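Local atomic coordinates of aminopeptidase N (Francisella tularensis subsp. tularensis, PDB entry 5DLL), a protein that probably removes N-terminal amino acids, preferably alanine, from intracellular peptides left by protein breakdown, as a zinc-dependent aminopeptidase of the M1 family. Residues 237-240 against 241-245; 281-285 against 286-290; 293-296 against 297-301; 342-346 against 347-351. One frame throughout, in Å; residues are numbered along the deposited sequence.

Contact 1 (237-240 against 241-245)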
loop_
_atom_site.group_PDB
_atom_site.type_symbol
_atom_site.label_atom_id
_atom_site.label_comp_id
_atom_site.label_asym_id
_atom_site.label_seq_id
_atom_site.Cartn_x
_atom_site.Cartn_y
_atom_site.Cartn_z
ATOM N N TYR A 237 9.268 18.753 -0.000
ATOM C CA TYR A 237 8.220 18.213 -0.868
ATOM C C TYR A 237 7.036 17.662 -0.062
ATOM O O TYR A 237 5.885 17.793 -0.480
ATOM C CB TYR A 237 8.755 17.126 -1.804
ATOM C CG TYR A 237 7.694 16.667 -2.779
ATOM C CD1 TYR A 237 7.326 17.464 -3.856
ATOM C CD2 TYR A 237 7.021 15.460 -2.597
ATOM C CE1 TYR A 237 6.337 17.066 -4.739
ATOM C CE2 TYR A 237 6.033 15.052 -3.480
ATOM C CZ TYR A 237 5.695 15.861 -4.548
ATOM O OH TYR A 237 4.716 15.474 -5.435
ATOM N N ALA A 238 7.320 17.047 1.083
ATOM C CA ALA A 238 6.272 16.529 1.965
ATOM C C ALA A 238 5.291 17.622 2.386
ATOM O O ALA A 238 4.081 17.404 2.401
ATOM C CB ALA A 238 6.891 15.887 3.193
ATOM N N MET A 239 5.816 18.795 2.732
ATOM C CA MET A 239 4.976 19.937 3.084
ATOM C C MET A 239 4.005 20.241 1.955
ATOM O O MET A 239 2.830 20.518 2.197
ATOM C CB MET A 239 5.832 21.174 3.377
ATOM C CG MET A 239 5.033 22.414 3.769
ATOM S SD MET A 239 3.984 22.182 5.222
ATOM C CE MET A 239 5.156 22.542 6.525
ATOM N N GLN A 240 4.501 20.181 0.722
ATOM C CA GLN A 240 3.657 20.375 -0.450
ATOM C C GLN A 240 2.588 19.288 -0.558
ATOM O O GLN A 240 1.440 19.584 -0.879
ATOM C CB GLN A 240 4.497 20.420 -1.732
ATOM C CG GLN A 240 3.768 21.027 -2.920
ATOM C CD GLN A 240 3.207 22.404 -2.612
ATOM O OE1 GLN A 240 3.932 23.301 -2.173
ATOM N NE2 GLN A 240 1.905 22.572 -2.825
ATOM N N ALA A 241 2.968 18.041 -0.284
ATOM C CA ALA A 241 2.020 16.920 -0.272
ATOM C C ALA A 241 0.905 17.108 0.758
ATOM O O ALA A 241 -0.217 16.644 0.546
ATOM C CB ALA A 241 2.745 15.607 -0.026
ATOM N N VAL A 242 1.210 17.791 1.859
ATOM C CA VAL A 242 0.203 18.115 2.875
ATOM C C VAL A 242 -0.812 19.129 2.336
ATOM O O VAL A 242 -2.017 19.005 2.574
ATOM C CB VAL A 242 0.857 18.663 4.163
ATOM C CG1 VAL A 242 -0.194 19.157 5.150
ATOM C CG2 VAL A 242 1.726 17.594 4.811
ATOM N N LYS A 243 -0.320 20.127 1.610
ATOM C CA LYS A 243 -1.191 21.142 1.010
ATOM C C LYS A 243 -2.065 20.557 -0.100
ATOM O O LYS A 243 -3.253 20.864 -0.190
ATOM C CB LYS A 243 -0.355 22.295 0.456
ATOM C CG LYS A 243 0.404 23.074 1.520
ATOM C CD LYS A 243 1.282 24.139 0.887
ATOM C CE LYS A 243 1.925 25.025 1.941
ATOM N NZ LYS A 243 3.107 25.743 1.392
ATOM N N ASP A 244 -1.467 19.715 -0.938
ATOM C CA ASP A 244 -2.196 19.001 -1.992
ATOM C C ASP A 244 -3.277 18.099 -1.391
ATOM O O ASP A 244 -4.382 18.007 -1.925
ATOM C CB ASP A 244 -1.246 18.133 -2.833
ATOM C CG ASP A 244 -0.095 18.927 -3.464
ATOM O OD1 ASP A 244 -0.267 20.127 -3.793
ATOM O OD2 ASP A 244 0.992 18.327 -3.637
ATOM N N SER A 245 -2.939 17.432 -0.288
ATOM C CA SER A 245 -3.861 16.535 0.409
ATOM C C SER A 245 -5.051 17.283 0.985
ATOM O O SER A 245 -6.195 16.874 0.807
ATOM C CB SER A 245 -3.144 15.815 1.553
ATOM O OG SER A 245 -2.018 15.101 1.084
#
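In the beta-alpha-beta unit made of strand 220-227, helix 236-253 and strand 261-267, Gln240 and Asp244 face each other one turn apart on the helix. Four i to i+4 backbone bonds carry the helix through here: Ala241 N to Tyr237 O, Val242 N to Ala238 O, Lys243 N to Met239 O, and Asp244 N to Gln240 O at 2.9 Å. In addition, Gln240 NE2 makes a weak bond of 3.4 Å to Asp244 OD1, with amide and carboxylate planes turned 45° apart. The glutamine reaches it by a bend at chi2 (54°). Lys243 crosses the glutamine at about a right angle, its CB 4.0 Å from Gln240 NE2, while its extended chain carries NZ to a salt bridge with Asp211. On the buried side Val242 packs on Leu223 of strand 220-227 and on Phe262 and Ile264 of strand 261-267, and Ala241 and Val242 both rest on Val307 of helix 297-312. The helix thus divides its chemistry by side: small and branched apolar groups are buried against its neighbours, whereas the Gln240-Asp244 bond is long enough to add probably little to the helical backbone bonding.

Contact 2 (281-285 against 286-290)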
loop_
_atom_site.group_PDB
_atom_site.type_symbol
_atom_site.label_atom_id
_atom_site.label_comp_id
_atom_site.label_asym_id
_atom_site.label_seq_id
_atom_site.Cartn_x
_atom_site.Cartn_y
_atom_site.Cartn_z
ATOM N N ASN A 281 0.932 13.071 12.773
ATOM C CA ASN A 281 1.313 11.890 12.029
ATOM C C ASN A 281 2.798 11.660 12.237
ATOM O O ASN A 281 3.558 12.612 12.430
ATOM C CB ASN A 281 0.978 12.058 10.547
ATOM C CG ASN A 281 -0.518 12.161 10.289
ATOM O OD1 ASN A 281 -1.338 12.051 11.207
ATOM N ND2 ASN A 281 -0.882 12.363 9.029
ATOM N N ILE A 282 3.200 10.395 12.239
ATOM C CA ILE A 282 4.594 10.026 12.444
ATOM C C ILE A 282 4.980 9.103 11.307
ATOM O O ILE A 282 4.217 8.207 10.937
ATOM C CB ILE A 282 4.816 9.340 13.813
ATOM C CG1 ILE A 282 4.330 10.252 14.948
ATOM C CG2 ILE A 282 6.292 9.003 14.025
ATOM C CD1 ILE A 282 4.663 9.756 16.342
ATOM N N PHE A 283 6.161 9.343 10.747
ATOM C CA PHE A 283 6.635 8.604 9.585
ATOM C C PHE A 283 8.074 8.182 9.786
ATOM O O PHE A 283 8.824 8.831 10.514
ATOM C CB PHE A 283 6.595 9.473 8.321
ATOM C CG PHE A 283 5.222 9.933 7.922
ATOM C CD1 PHE A 283 4.672 11.080 8.480
ATOM C CD2 PHE A 283 4.495 9.248 6.955
ATOM C CE1 PHE A 283 3.411 11.520 8.102
ATOM C CE2 PHE A 283 3.234 9.687 6.572
ATOM C CZ PHE A 283 2.689 10.821 7.150
ATOM N N ASN A 284 8.443 7.095 9.118
ATOM C CA ASN A 284 9.835 6.761 8.881
ATOM C C ASN A 284 10.382 7.841 7.962
ATOM O O ASN A 284 9.681 8.263 7.036
ATOM C CB ASN A 284 9.923 5.394 8.197
ATOM C CG ASN A 284 11.281 4.741 8.348
ATOM O OD1 ASN A 284 12.323 5.391 8.276
ATOM N ND2 ASN A 284 11.269 3.433 8.550
ATOM N N THR A 285 11.609 8.303 8.205
ATOM C CA THR A 285 12.193 9.365 7.368
ATOM C C THR A 285 12.312 8.967 5.897
ATOM O O THR A 285 12.137 9.807 5.021
ATOM C CB THR A 285 13.582 9.827 7.858
ATOM O OG1 THR A 285 14.377 8.695 8.230
ATOM C CG2 THR A 285 13.446 10.765 9.042
ATOM N N LYS A 286 12.593 7.696 5.625
ATOM C CA LYS A 286 12.797 7.246 4.246
ATOM C C LYS A 286 11.542 7.344 3.377
ATOM O O LYS A 286 11.653 7.381 2.152
ATOM C CB LYS A 286 13.362 5.817 4.199
ATOM C CG LYS A 286 12.409 4.719 4.644
ATOM C CD LYS A 286 12.922 3.348 4.226
ATOM C CE LYS A 286 12.082 2.235 4.832
ATOM N NZ LYS A 286 12.280 0.928 4.149
ATOM N N TYR A 287 10.364 7.387 3.999
ATOM C CA TYR A 287 9.103 7.447 3.252
ATOM C C TYR A 287 8.628 8.865 2.917
ATOM O O TYR A 287 7.709 9.007 2.108
ATOM C CB TYR A 287 7.983 6.689 3.989
ATOM C CG TYR A 287 8.166 5.179 4.044
ATOM C CD1 TYR A 287 8.475 4.443 2.896
ATOM C CD2 TYR A 287 8.008 4.481 5.241
ATOM C CE1 TYR A 287 8.638 3.068 2.947
ATOM C CE2 TYR A 287 8.168 3.106 5.300
ATOM C CZ TYR A 287 8.480 2.404 4.152
ATOM O OH TYR A 287 8.641 1.039 4.210
ATOM N N ILE A 288 9.228 9.899 3.516
ATOM C CA ILE A 288 8.835 11.296 3.220
ATOM C C ILE A 288 9.957 12.220 2.709
ATOM O O ILE A 288 9.721 13.408 2.462
ATOM C CB ILE A 288 8.152 11.970 4.436
ATOM C CG1 ILE A 288 9.123 12.121 5.607
ATOM C CG2 ILE A 288 6.924 11.178 4.868
ATOM C CD1 ILE A 288 8.542 12.913 6.758
ATOM N N MET A 289 11.163 11.686 2.538
ATOM C CA MET A 289 12.298 12.505 2.113
ATOM C C MET A 289 12.459 12.477 0.599
ATOM O O MET A 289 12.300 11.431 -0.032
ATOM C CB MET A 289 13.591 12.034 2.784
ATOM C CG MET A 289 13.748 12.495 4.226
ATOM S SD MET A 289 15.433 12.296 4.848
ATOM C CE MET A 289 15.784 10.595 4.393
ATOM N N ALA A 290 12.775 13.633 0.023
ATOM C CA ALA A 290 13.054 13.722 -1.404
ATOM C C ALA A 290 13.827 14.992 -1.730
ATOM O O ALA A 290 13.409 16.088 -1.362
ATOM C CB ALA A 290 11.760 13.670 -2.203
#
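Thr285 O is gripped by two backbone amides where the chain turns out of strand 280-284: Ile288 N at 3.3 Å and, by a weak bond, Met289 N. One residue earlier Asn284 O takes Tyr287 N at 3.2 Å. Both of the stronger donors stand well above the plane of the carbonyl they meet, 57° out for Tyr287 N and 60° for Ile288 N, and each closes an i to i+3 turn. The side chains follow the curl of the backbone. Ile288 lays its CG2 methyl over one face of the Phe283 ring, a CH-pi contact 4.1 Å from the centroid to CG2; chi1 of 65° turns CG1 between the backbone N and carbonyl carbon and leaves CG2 directed at the ring. Phe283 also packs on Val306 and Glu310 of helix 297-312, which carries the zinc ligand His309. Thr285 and Ile288 both touch Ala266 of strand 261-267. On the outer side Asn284 CB lies 3.6 Å from Tyr287 CD2, while Lys286 CG stands over the centre of the tyrosine ring. Weak or out-of-plane bonds thus hold the carbonyls of this turn, and the CH-pi packing of Ile288 on Phe283 joins it to the strand next to the zinc-bearing helix.

Contact 3 (293-296 against 297-301)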
loop_
_atom_site.group_PDB
_atom_site.type_symbol
_atom_site.label_atom_id
_atom_site.label_comp_id
_atom_site.label_asym_id
_atom_site.label_seq_id
_atom_site.Cartn_x
_atom_site.Cartn_y
_atom_site.Cartn_z
ATOM N N LYS A 293 17.772 16.300 -6.750
ATOM C CA LYS A 293 18.892 15.569 -7.328
ATOM C C LYS A 293 18.670 14.055 -7.284
ATOM O O LYS A 293 18.985 13.356 -8.249
ATOM C CB LYS A 293 20.193 15.900 -6.587
ATOM C CG LYS A 293 20.500 17.385 -6.435
ATOM C CD LYS A 293 21.967 17.639 -6.099
ATOM C CE LYS A 293 22.464 16.805 -4.923
ATOM N NZ LYS A 293 21.587 16.895 -3.719
ATOM N N THR A 294 18.120 13.561 -6.170
ATOM C CA THR A 294 18.115 12.128 -5.871
ATOM C C THR A 294 16.800 11.400 -6.128
ATOM O O THR A 294 16.814 10.245 -6.551
ATOM C CB THR A 294 18.510 11.877 -4.405
ATOM O OG1 THR A 294 17.606 12.572 -3.535
ATOM C CG2 THR A 294 19.934 12.345 -4.151
ATOM N N ALA A 295 15.670 12.043 -5.853
ATOM C CA ALA A 295 14.373 11.375 -5.982
ATOM C C ALA A 295 13.929 11.303 -7.444
ATOM O O ALA A 295 14.056 12.278 -8.192
ATOM C CB ALA A 295 13.321 12.075 -5.134
ATOM N N THR A 296 13.431 10.136 -7.847
ATOM C CA THR A 296 12.841 9.954 -9.170
ATOM C C THR A 296 11.390 10.418 -9.122
ATOM O O THR A 296 10.880 10.756 -8.054
ATOM C CB THR A 296 12.893 8.479 -9.637
ATOM O OG1 THR A 296 12.134 7.648 -8.745
ATOM C CG2 THR A 296 14.338 7.970 -9.710
ATOM N N ASP A 297 10.729 10.436 -10.276
ATOM C CA ASP A 297 9.317 10.820 -10.344
ATOM C C ASP A 297 8.469 9.866 -9.513
ATOM O O ASP A 297 7.481 10.273 -8.910
ATOM C CB ASP A 297 8.813 10.823 -11.791
ATOM C CG ASP A 297 9.507 11.862 -12.659
ATOM O OD1 ASP A 297 9.823 12.962 -12.146
ATOM O OD2 ASP A 297 9.726 11.578 -13.861
ATOM N N LYS A 298 8.870 8.597 -9.487
ATOM C CA LYS A 298 8.188 7.573 -8.702
ATOM C C LYS A 298 8.327 7.830 -7.198
ATOM O O LYS A 298 7.375 7.643 -6.444
ATOM C CB LYS A 298 8.746 6.191 -9.064
ATOM C CG LYS A 298 8.007 5.011 -8.453
ATOM C CD LYS A 298 6.505 5.084 -8.699
ATOM C CE LYS A 298 5.847 3.716 -8.602
ATOM N NZ LYS A 298 6.207 2.978 -7.359
ATOM N N ASP A 299 9.510 8.262 -6.772
ATOM C CA ASP A 299 9.754 8.572 -5.366
ATOM C C ASP A 299 8.867 9.710 -4.892
ATOM O O ASP A 299 8.261 9.622 -3.825
ATOM C CB ASP A 299 11.219 8.944 -5.130
ATOM C CG ASP A 299 12.164 7.782 -5.357
ATOM O OD1 ASP A 299 11.699 6.624 -5.426
ATOM O OD2 ASP A 299 13.381 8.033 -5.477
ATOM N N PHE A 300 8.795 10.774 -5.686
ATOM C CA PHE A 300 7.922 11.910 -5.381
ATOM C C PHE A 300 6.443 11.508 -5.294
ATOM O O PHE A 300 5.718 11.995 -4.425
ATOM C CB PHE A 300 8.084 13.004 -6.431
ATOM C CG PHE A 300 9.342 13.815 -6.290
ATOM C CD1 PHE A 300 9.488 14.719 -5.244
ATOM C CD2 PHE A 300 10.361 13.714 -7.225
ATOM C CE1 PHE A 300 10.633 15.490 -5.119
ATOM C CE2 PHE A 300 11.509 14.483 -7.107
ATOM C CZ PHE A 300 11.643 15.373 -6.053
ATOM N N GLU A 301 6.003 10.625 -6.190
ATOM C CA GLU A 301 4.608 10.160 -6.206
ATOM C C GLU A 301 4.251 9.357 -4.956
ATOM O O GLU A 301 3.115 9.427 -4.467
ATOM C CB GLU A 301 4.333 9.300 -7.442
ATOM C CG GLU A 301 2.851 9.118 -7.748
ATOM C CD GLU A 301 2.473 7.678 -8.050
ATOM O OE1 GLU A 301 2.037 7.402 -9.188
ATOM O OE2 GLU A 301 2.609 6.821 -7.145
HETATM O O HOH W 1 10.651 7.170 -11.596
#
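A capping box formed by Thr296 and Asp299 starts helix 297-312, which farther along bears the zinc ligand His309, with His313 just past its last residue. Its hydrogen bonds run both ways: Thr296 N donates to Asp299 OD2 at 3.2 Å, and Asp299 N returns a weak bond of 3.3 Å to Thr296 OG1. The first meets the carboxylate from above its plane, 54° out. With chi1 at 62°, Thr296 holds OG1 between its backbone N and carbonyl carbon, turned toward the first turn of the helix. A water spans this end, accepting from Lys298 N and sharing a weak hydrogen bond with Thr296 OG1. The first regular helical bond runs from Phe300 N to Thr296 O at 3.2 Å. Asp299 OD2 also forms a salt bridge with Lys746 and Asp297 OD2 one with Arg674, both on C-terminal helices; Asp297 OD1 hydrogen-bonds Tyr664. Two positive groups beside the two acids at this helix start would probably help keep them ionised. The apolar contact lies on the inner side, where Phe300 also meets Tyr237 edge to face. In a CH-pi contact Ala295 CB sits over one face of the Phe300 ring, offset toward its rim, with CB 3.6 Å from Phe300 CE2.

Contact 4 (342-346 against 347-351)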
loop_
_atom_site.group_PDB
_atom_site.type_symbol
_atom_site.label_atom_id
_atom_site.label_comp_id
_atom_site.label_asym_id
_atom_site.label_seq_id
_atom_site.Cartn_x
_atom_site.Cartn_y
_atom_site.Cartn_z
ATOM N N PHE A 342 -6.877 10.063 -4.816
ATOM C CA PHE A 342 -6.091 11.288 -4.680
ATOM C C PHE A 342 -4.943 11.267 -5.668
ATOM O O PHE A 342 -4.748 12.209 -6.437
ATOM C CB PHE A 342 -5.577 11.383 -3.241
ATOM C CG PHE A 342 -4.514 12.425 -3.018
ATOM C CD1 PHE A 342 -4.743 13.755 -3.325
ATOM C CD2 PHE A 342 -3.299 12.075 -2.424
ATOM C CE1 PHE A 342 -3.770 14.715 -3.088
ATOM C CE2 PHE A 342 -2.324 13.028 -2.181
ATOM C CZ PHE A 342 -2.560 14.352 -2.514
ATOM N N THR A 343 -4.194 10.171 -5.652
ATOM C CA THR A 343 -3.106 9.974 -6.598
ATOM C C THR A 343 -3.592 9.962 -8.060
ATOM O O THR A 343 -2.900 10.471 -8.938
ATOM C CB THR A 343 -2.323 8.695 -6.251
ATOM O OG1 THR A 343 -1.621 8.915 -5.026
ATOM C CG2 THR A 343 -1.310 8.336 -7.333
ATOM N N SER A 344 -4.778 9.407 -8.307
ATOM C CA SER A 344 -5.343 9.335 -9.659
ATOM C C SER A 344 -5.669 10.717 -10.255
ATOM O O SER A 344 -5.341 11.001 -11.419
ATOM C CB SER A 344 -6.598 8.461 -9.652
ATOM O OG SER A 344 -6.278 7.110 -9.407
ATOM N N ASP A 345 -6.312 11.565 -9.456
ATOM C CA ASP A 345 -6.667 12.923 -9.882
ATOM C C ASP A 345 -5.446 13.801 -10.178
ATOM O O ASP A 345 -5.385 14.438 -11.226
ATOM C CB ASP A 345 -7.542 13.604 -8.821
ATOM C CG ASP A 345 -8.909 12.938 -8.661
ATOM O OD1 ASP A 345 -9.358 12.232 -9.597
ATOM O OD2 ASP A 345 -9.536 13.130 -7.594
ATOM N N LEU A 346 -4.478 13.821 -9.266
ATOM C CA LEU A 346 -3.302 14.698 -9.390
ATOM C C LEU A 346 -2.153 14.122 -10.235
ATOM O O LEU A 346 -1.144 14.799 -10.440
ATOM C CB LEU A 346 -2.773 15.087 -8.003
ATOM C CG LEU A 346 -3.542 16.162 -7.227
ATOM C CD1 LEU A 346 -4.932 15.694 -6.824
ATOM C CD2 LEU A 346 -2.744 16.566 -5.998
ATOM N N ASN A 347 -2.291 12.884 -10.710
ATOM C CA ASN A 347 -1.319 12.290 -11.638
ATOM C C ASN A 347 -2.077 11.663 -12.820
ATOM O O ASN A 347 -2.924 12.327 -13.409
ATOM C CB ASN A 347 -0.406 11.282 -10.917
ATOM C CG ASN A 347 0.298 11.880 -9.703
ATOM O OD1 ASN A 347 1.482 12.212 -9.765
ATOM N ND2 ASN A 347 -0.424 12.013 -8.593
ATOM N N SER A 348 -1.791 10.408 -13.168
ATOM C CA SER A 348 -2.534 9.700 -14.212
ATOM C C SER A 348 -3.494 8.675 -13.611
ATOM O O SER A 348 -3.057 7.741 -12.935
ATOM C CB SER A 348 -1.566 8.985 -15.150
ATOM O OG SER A 348 -2.275 8.228 -16.117
ATOM N N ARG A 349 -4.789 8.839 -13.869
ATOM C CA ARG A 349 -5.807 7.930 -13.333
ATOM C C ARG A 349 -5.604 6.506 -13.820
ATOM O O ARG A 349 -5.648 5.562 -13.032
ATOM C CB ARG A 349 -7.220 8.378 -13.723
ATOM C CG ARG A 349 -7.702 9.648 -13.031
ATOM C CD ARG A 349 -9.219 9.698 -12.936
ATOM N NE ARG A 349 -9.748 8.502 -12.280
ATOM C CZ ARG A 349 -9.927 8.357 -10.967
ATOM N NH1 ARG A 349 -9.648 9.338 -10.112
ATOM N NH2 ARG A 349 -10.404 7.213 -10.506
ATOM N N ASP A 350 -5.380 6.364 -15.123
ATOM C CA ASP A 350 -5.309 5.052 -15.768
ATOM C C ASP A 350 -4.112 4.231 -15.288
ATOM O O ASP A 350 -4.236 3.031 -15.064
ATOM C CB ASP A 350 -5.252 5.211 -17.292
ATOM C CG ASP A 350 -6.470 5.933 -17.854
ATOM O OD1 ASP A 350 -7.607 5.531 -17.530
ATOM O OD2 ASP A 350 -6.288 6.903 -18.624
ATOM N N VAL A 351 -2.963 4.883 -15.125
ATOM C CA VAL A 351 -1.746 4.214 -14.666
ATOM C C VAL A 351 -1.897 3.780 -13.209
ATOM O O VAL A 351 -1.629 2.623 -12.865
ATOM C CB VAL A 351 -0.506 5.125 -14.808
ATOM C CG1 VAL A 351 0.732 4.469 -14.203
ATOM C CG2 VAL A 351 -0.266 5.462 -16.273
#
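Two helices, 328-346 and 349-369, meet here through a sharp turn at Asn347 and Ser348 that brings the CA atoms of Ser344 and Arg349 within 4.0 Å. The chain changes course at Asn347, where phi and psi are both strongly negative (-132°, -130°), and Ser348 is the N-cap of the second helix. Thr343 O is gripped twice by Asn347: its backbone N makes a weak bond of 3.1 Å, and its ND2 donates at 2.9 Å, in the carbonyl plane and on a lone pair. Gln304 takes a further bond from the same ND2. Across the turn Arg349 folds back by a bend at chi3 (55°) and runs alongside Asp345, with NH1 3.0 Å from OD1 in a salt bridge. The carboxylate lies at the guanidinium edge, while Ser344 CB covers one face. Glu341 also bridges Arg349 NH1, and Asp345 OD2 turns to Arg252 and Trp248 of helix 236-253. Asp345 and Arg349 therefore belong to a charge network in which each has a second oppositely charged partner, probably favouring the ionised forms, and the Asn347 amide takes up the carbonyl of Thr343.

How the contacts relate
All four contacts lie in the M1 peptidase domain around helix 297-312. Contact 3 caps its start; contact 1 packs on it through Ala241 and Val242, contact 2 through Phe283, and contact 4 through Thr343 and Leu346. None is wholly core: Ala241, Val242 and Phe283 are buried between sheet and helix in contacts 1 and 2, whereas Lys286 and Tyr287 of contact 2 and Arg349 of contact 4 are exposed. Ala290 of contact 2 reaches Phe300 in contact 3. Charge matters more in contacts 3 and 4, where aspartates hold arginine or lysine partners. Contact 1 touches contact 4 through Asp244 on Leu346, whereas contacts 2 and 4, with nearest atoms about 11 Å apart, do not meet.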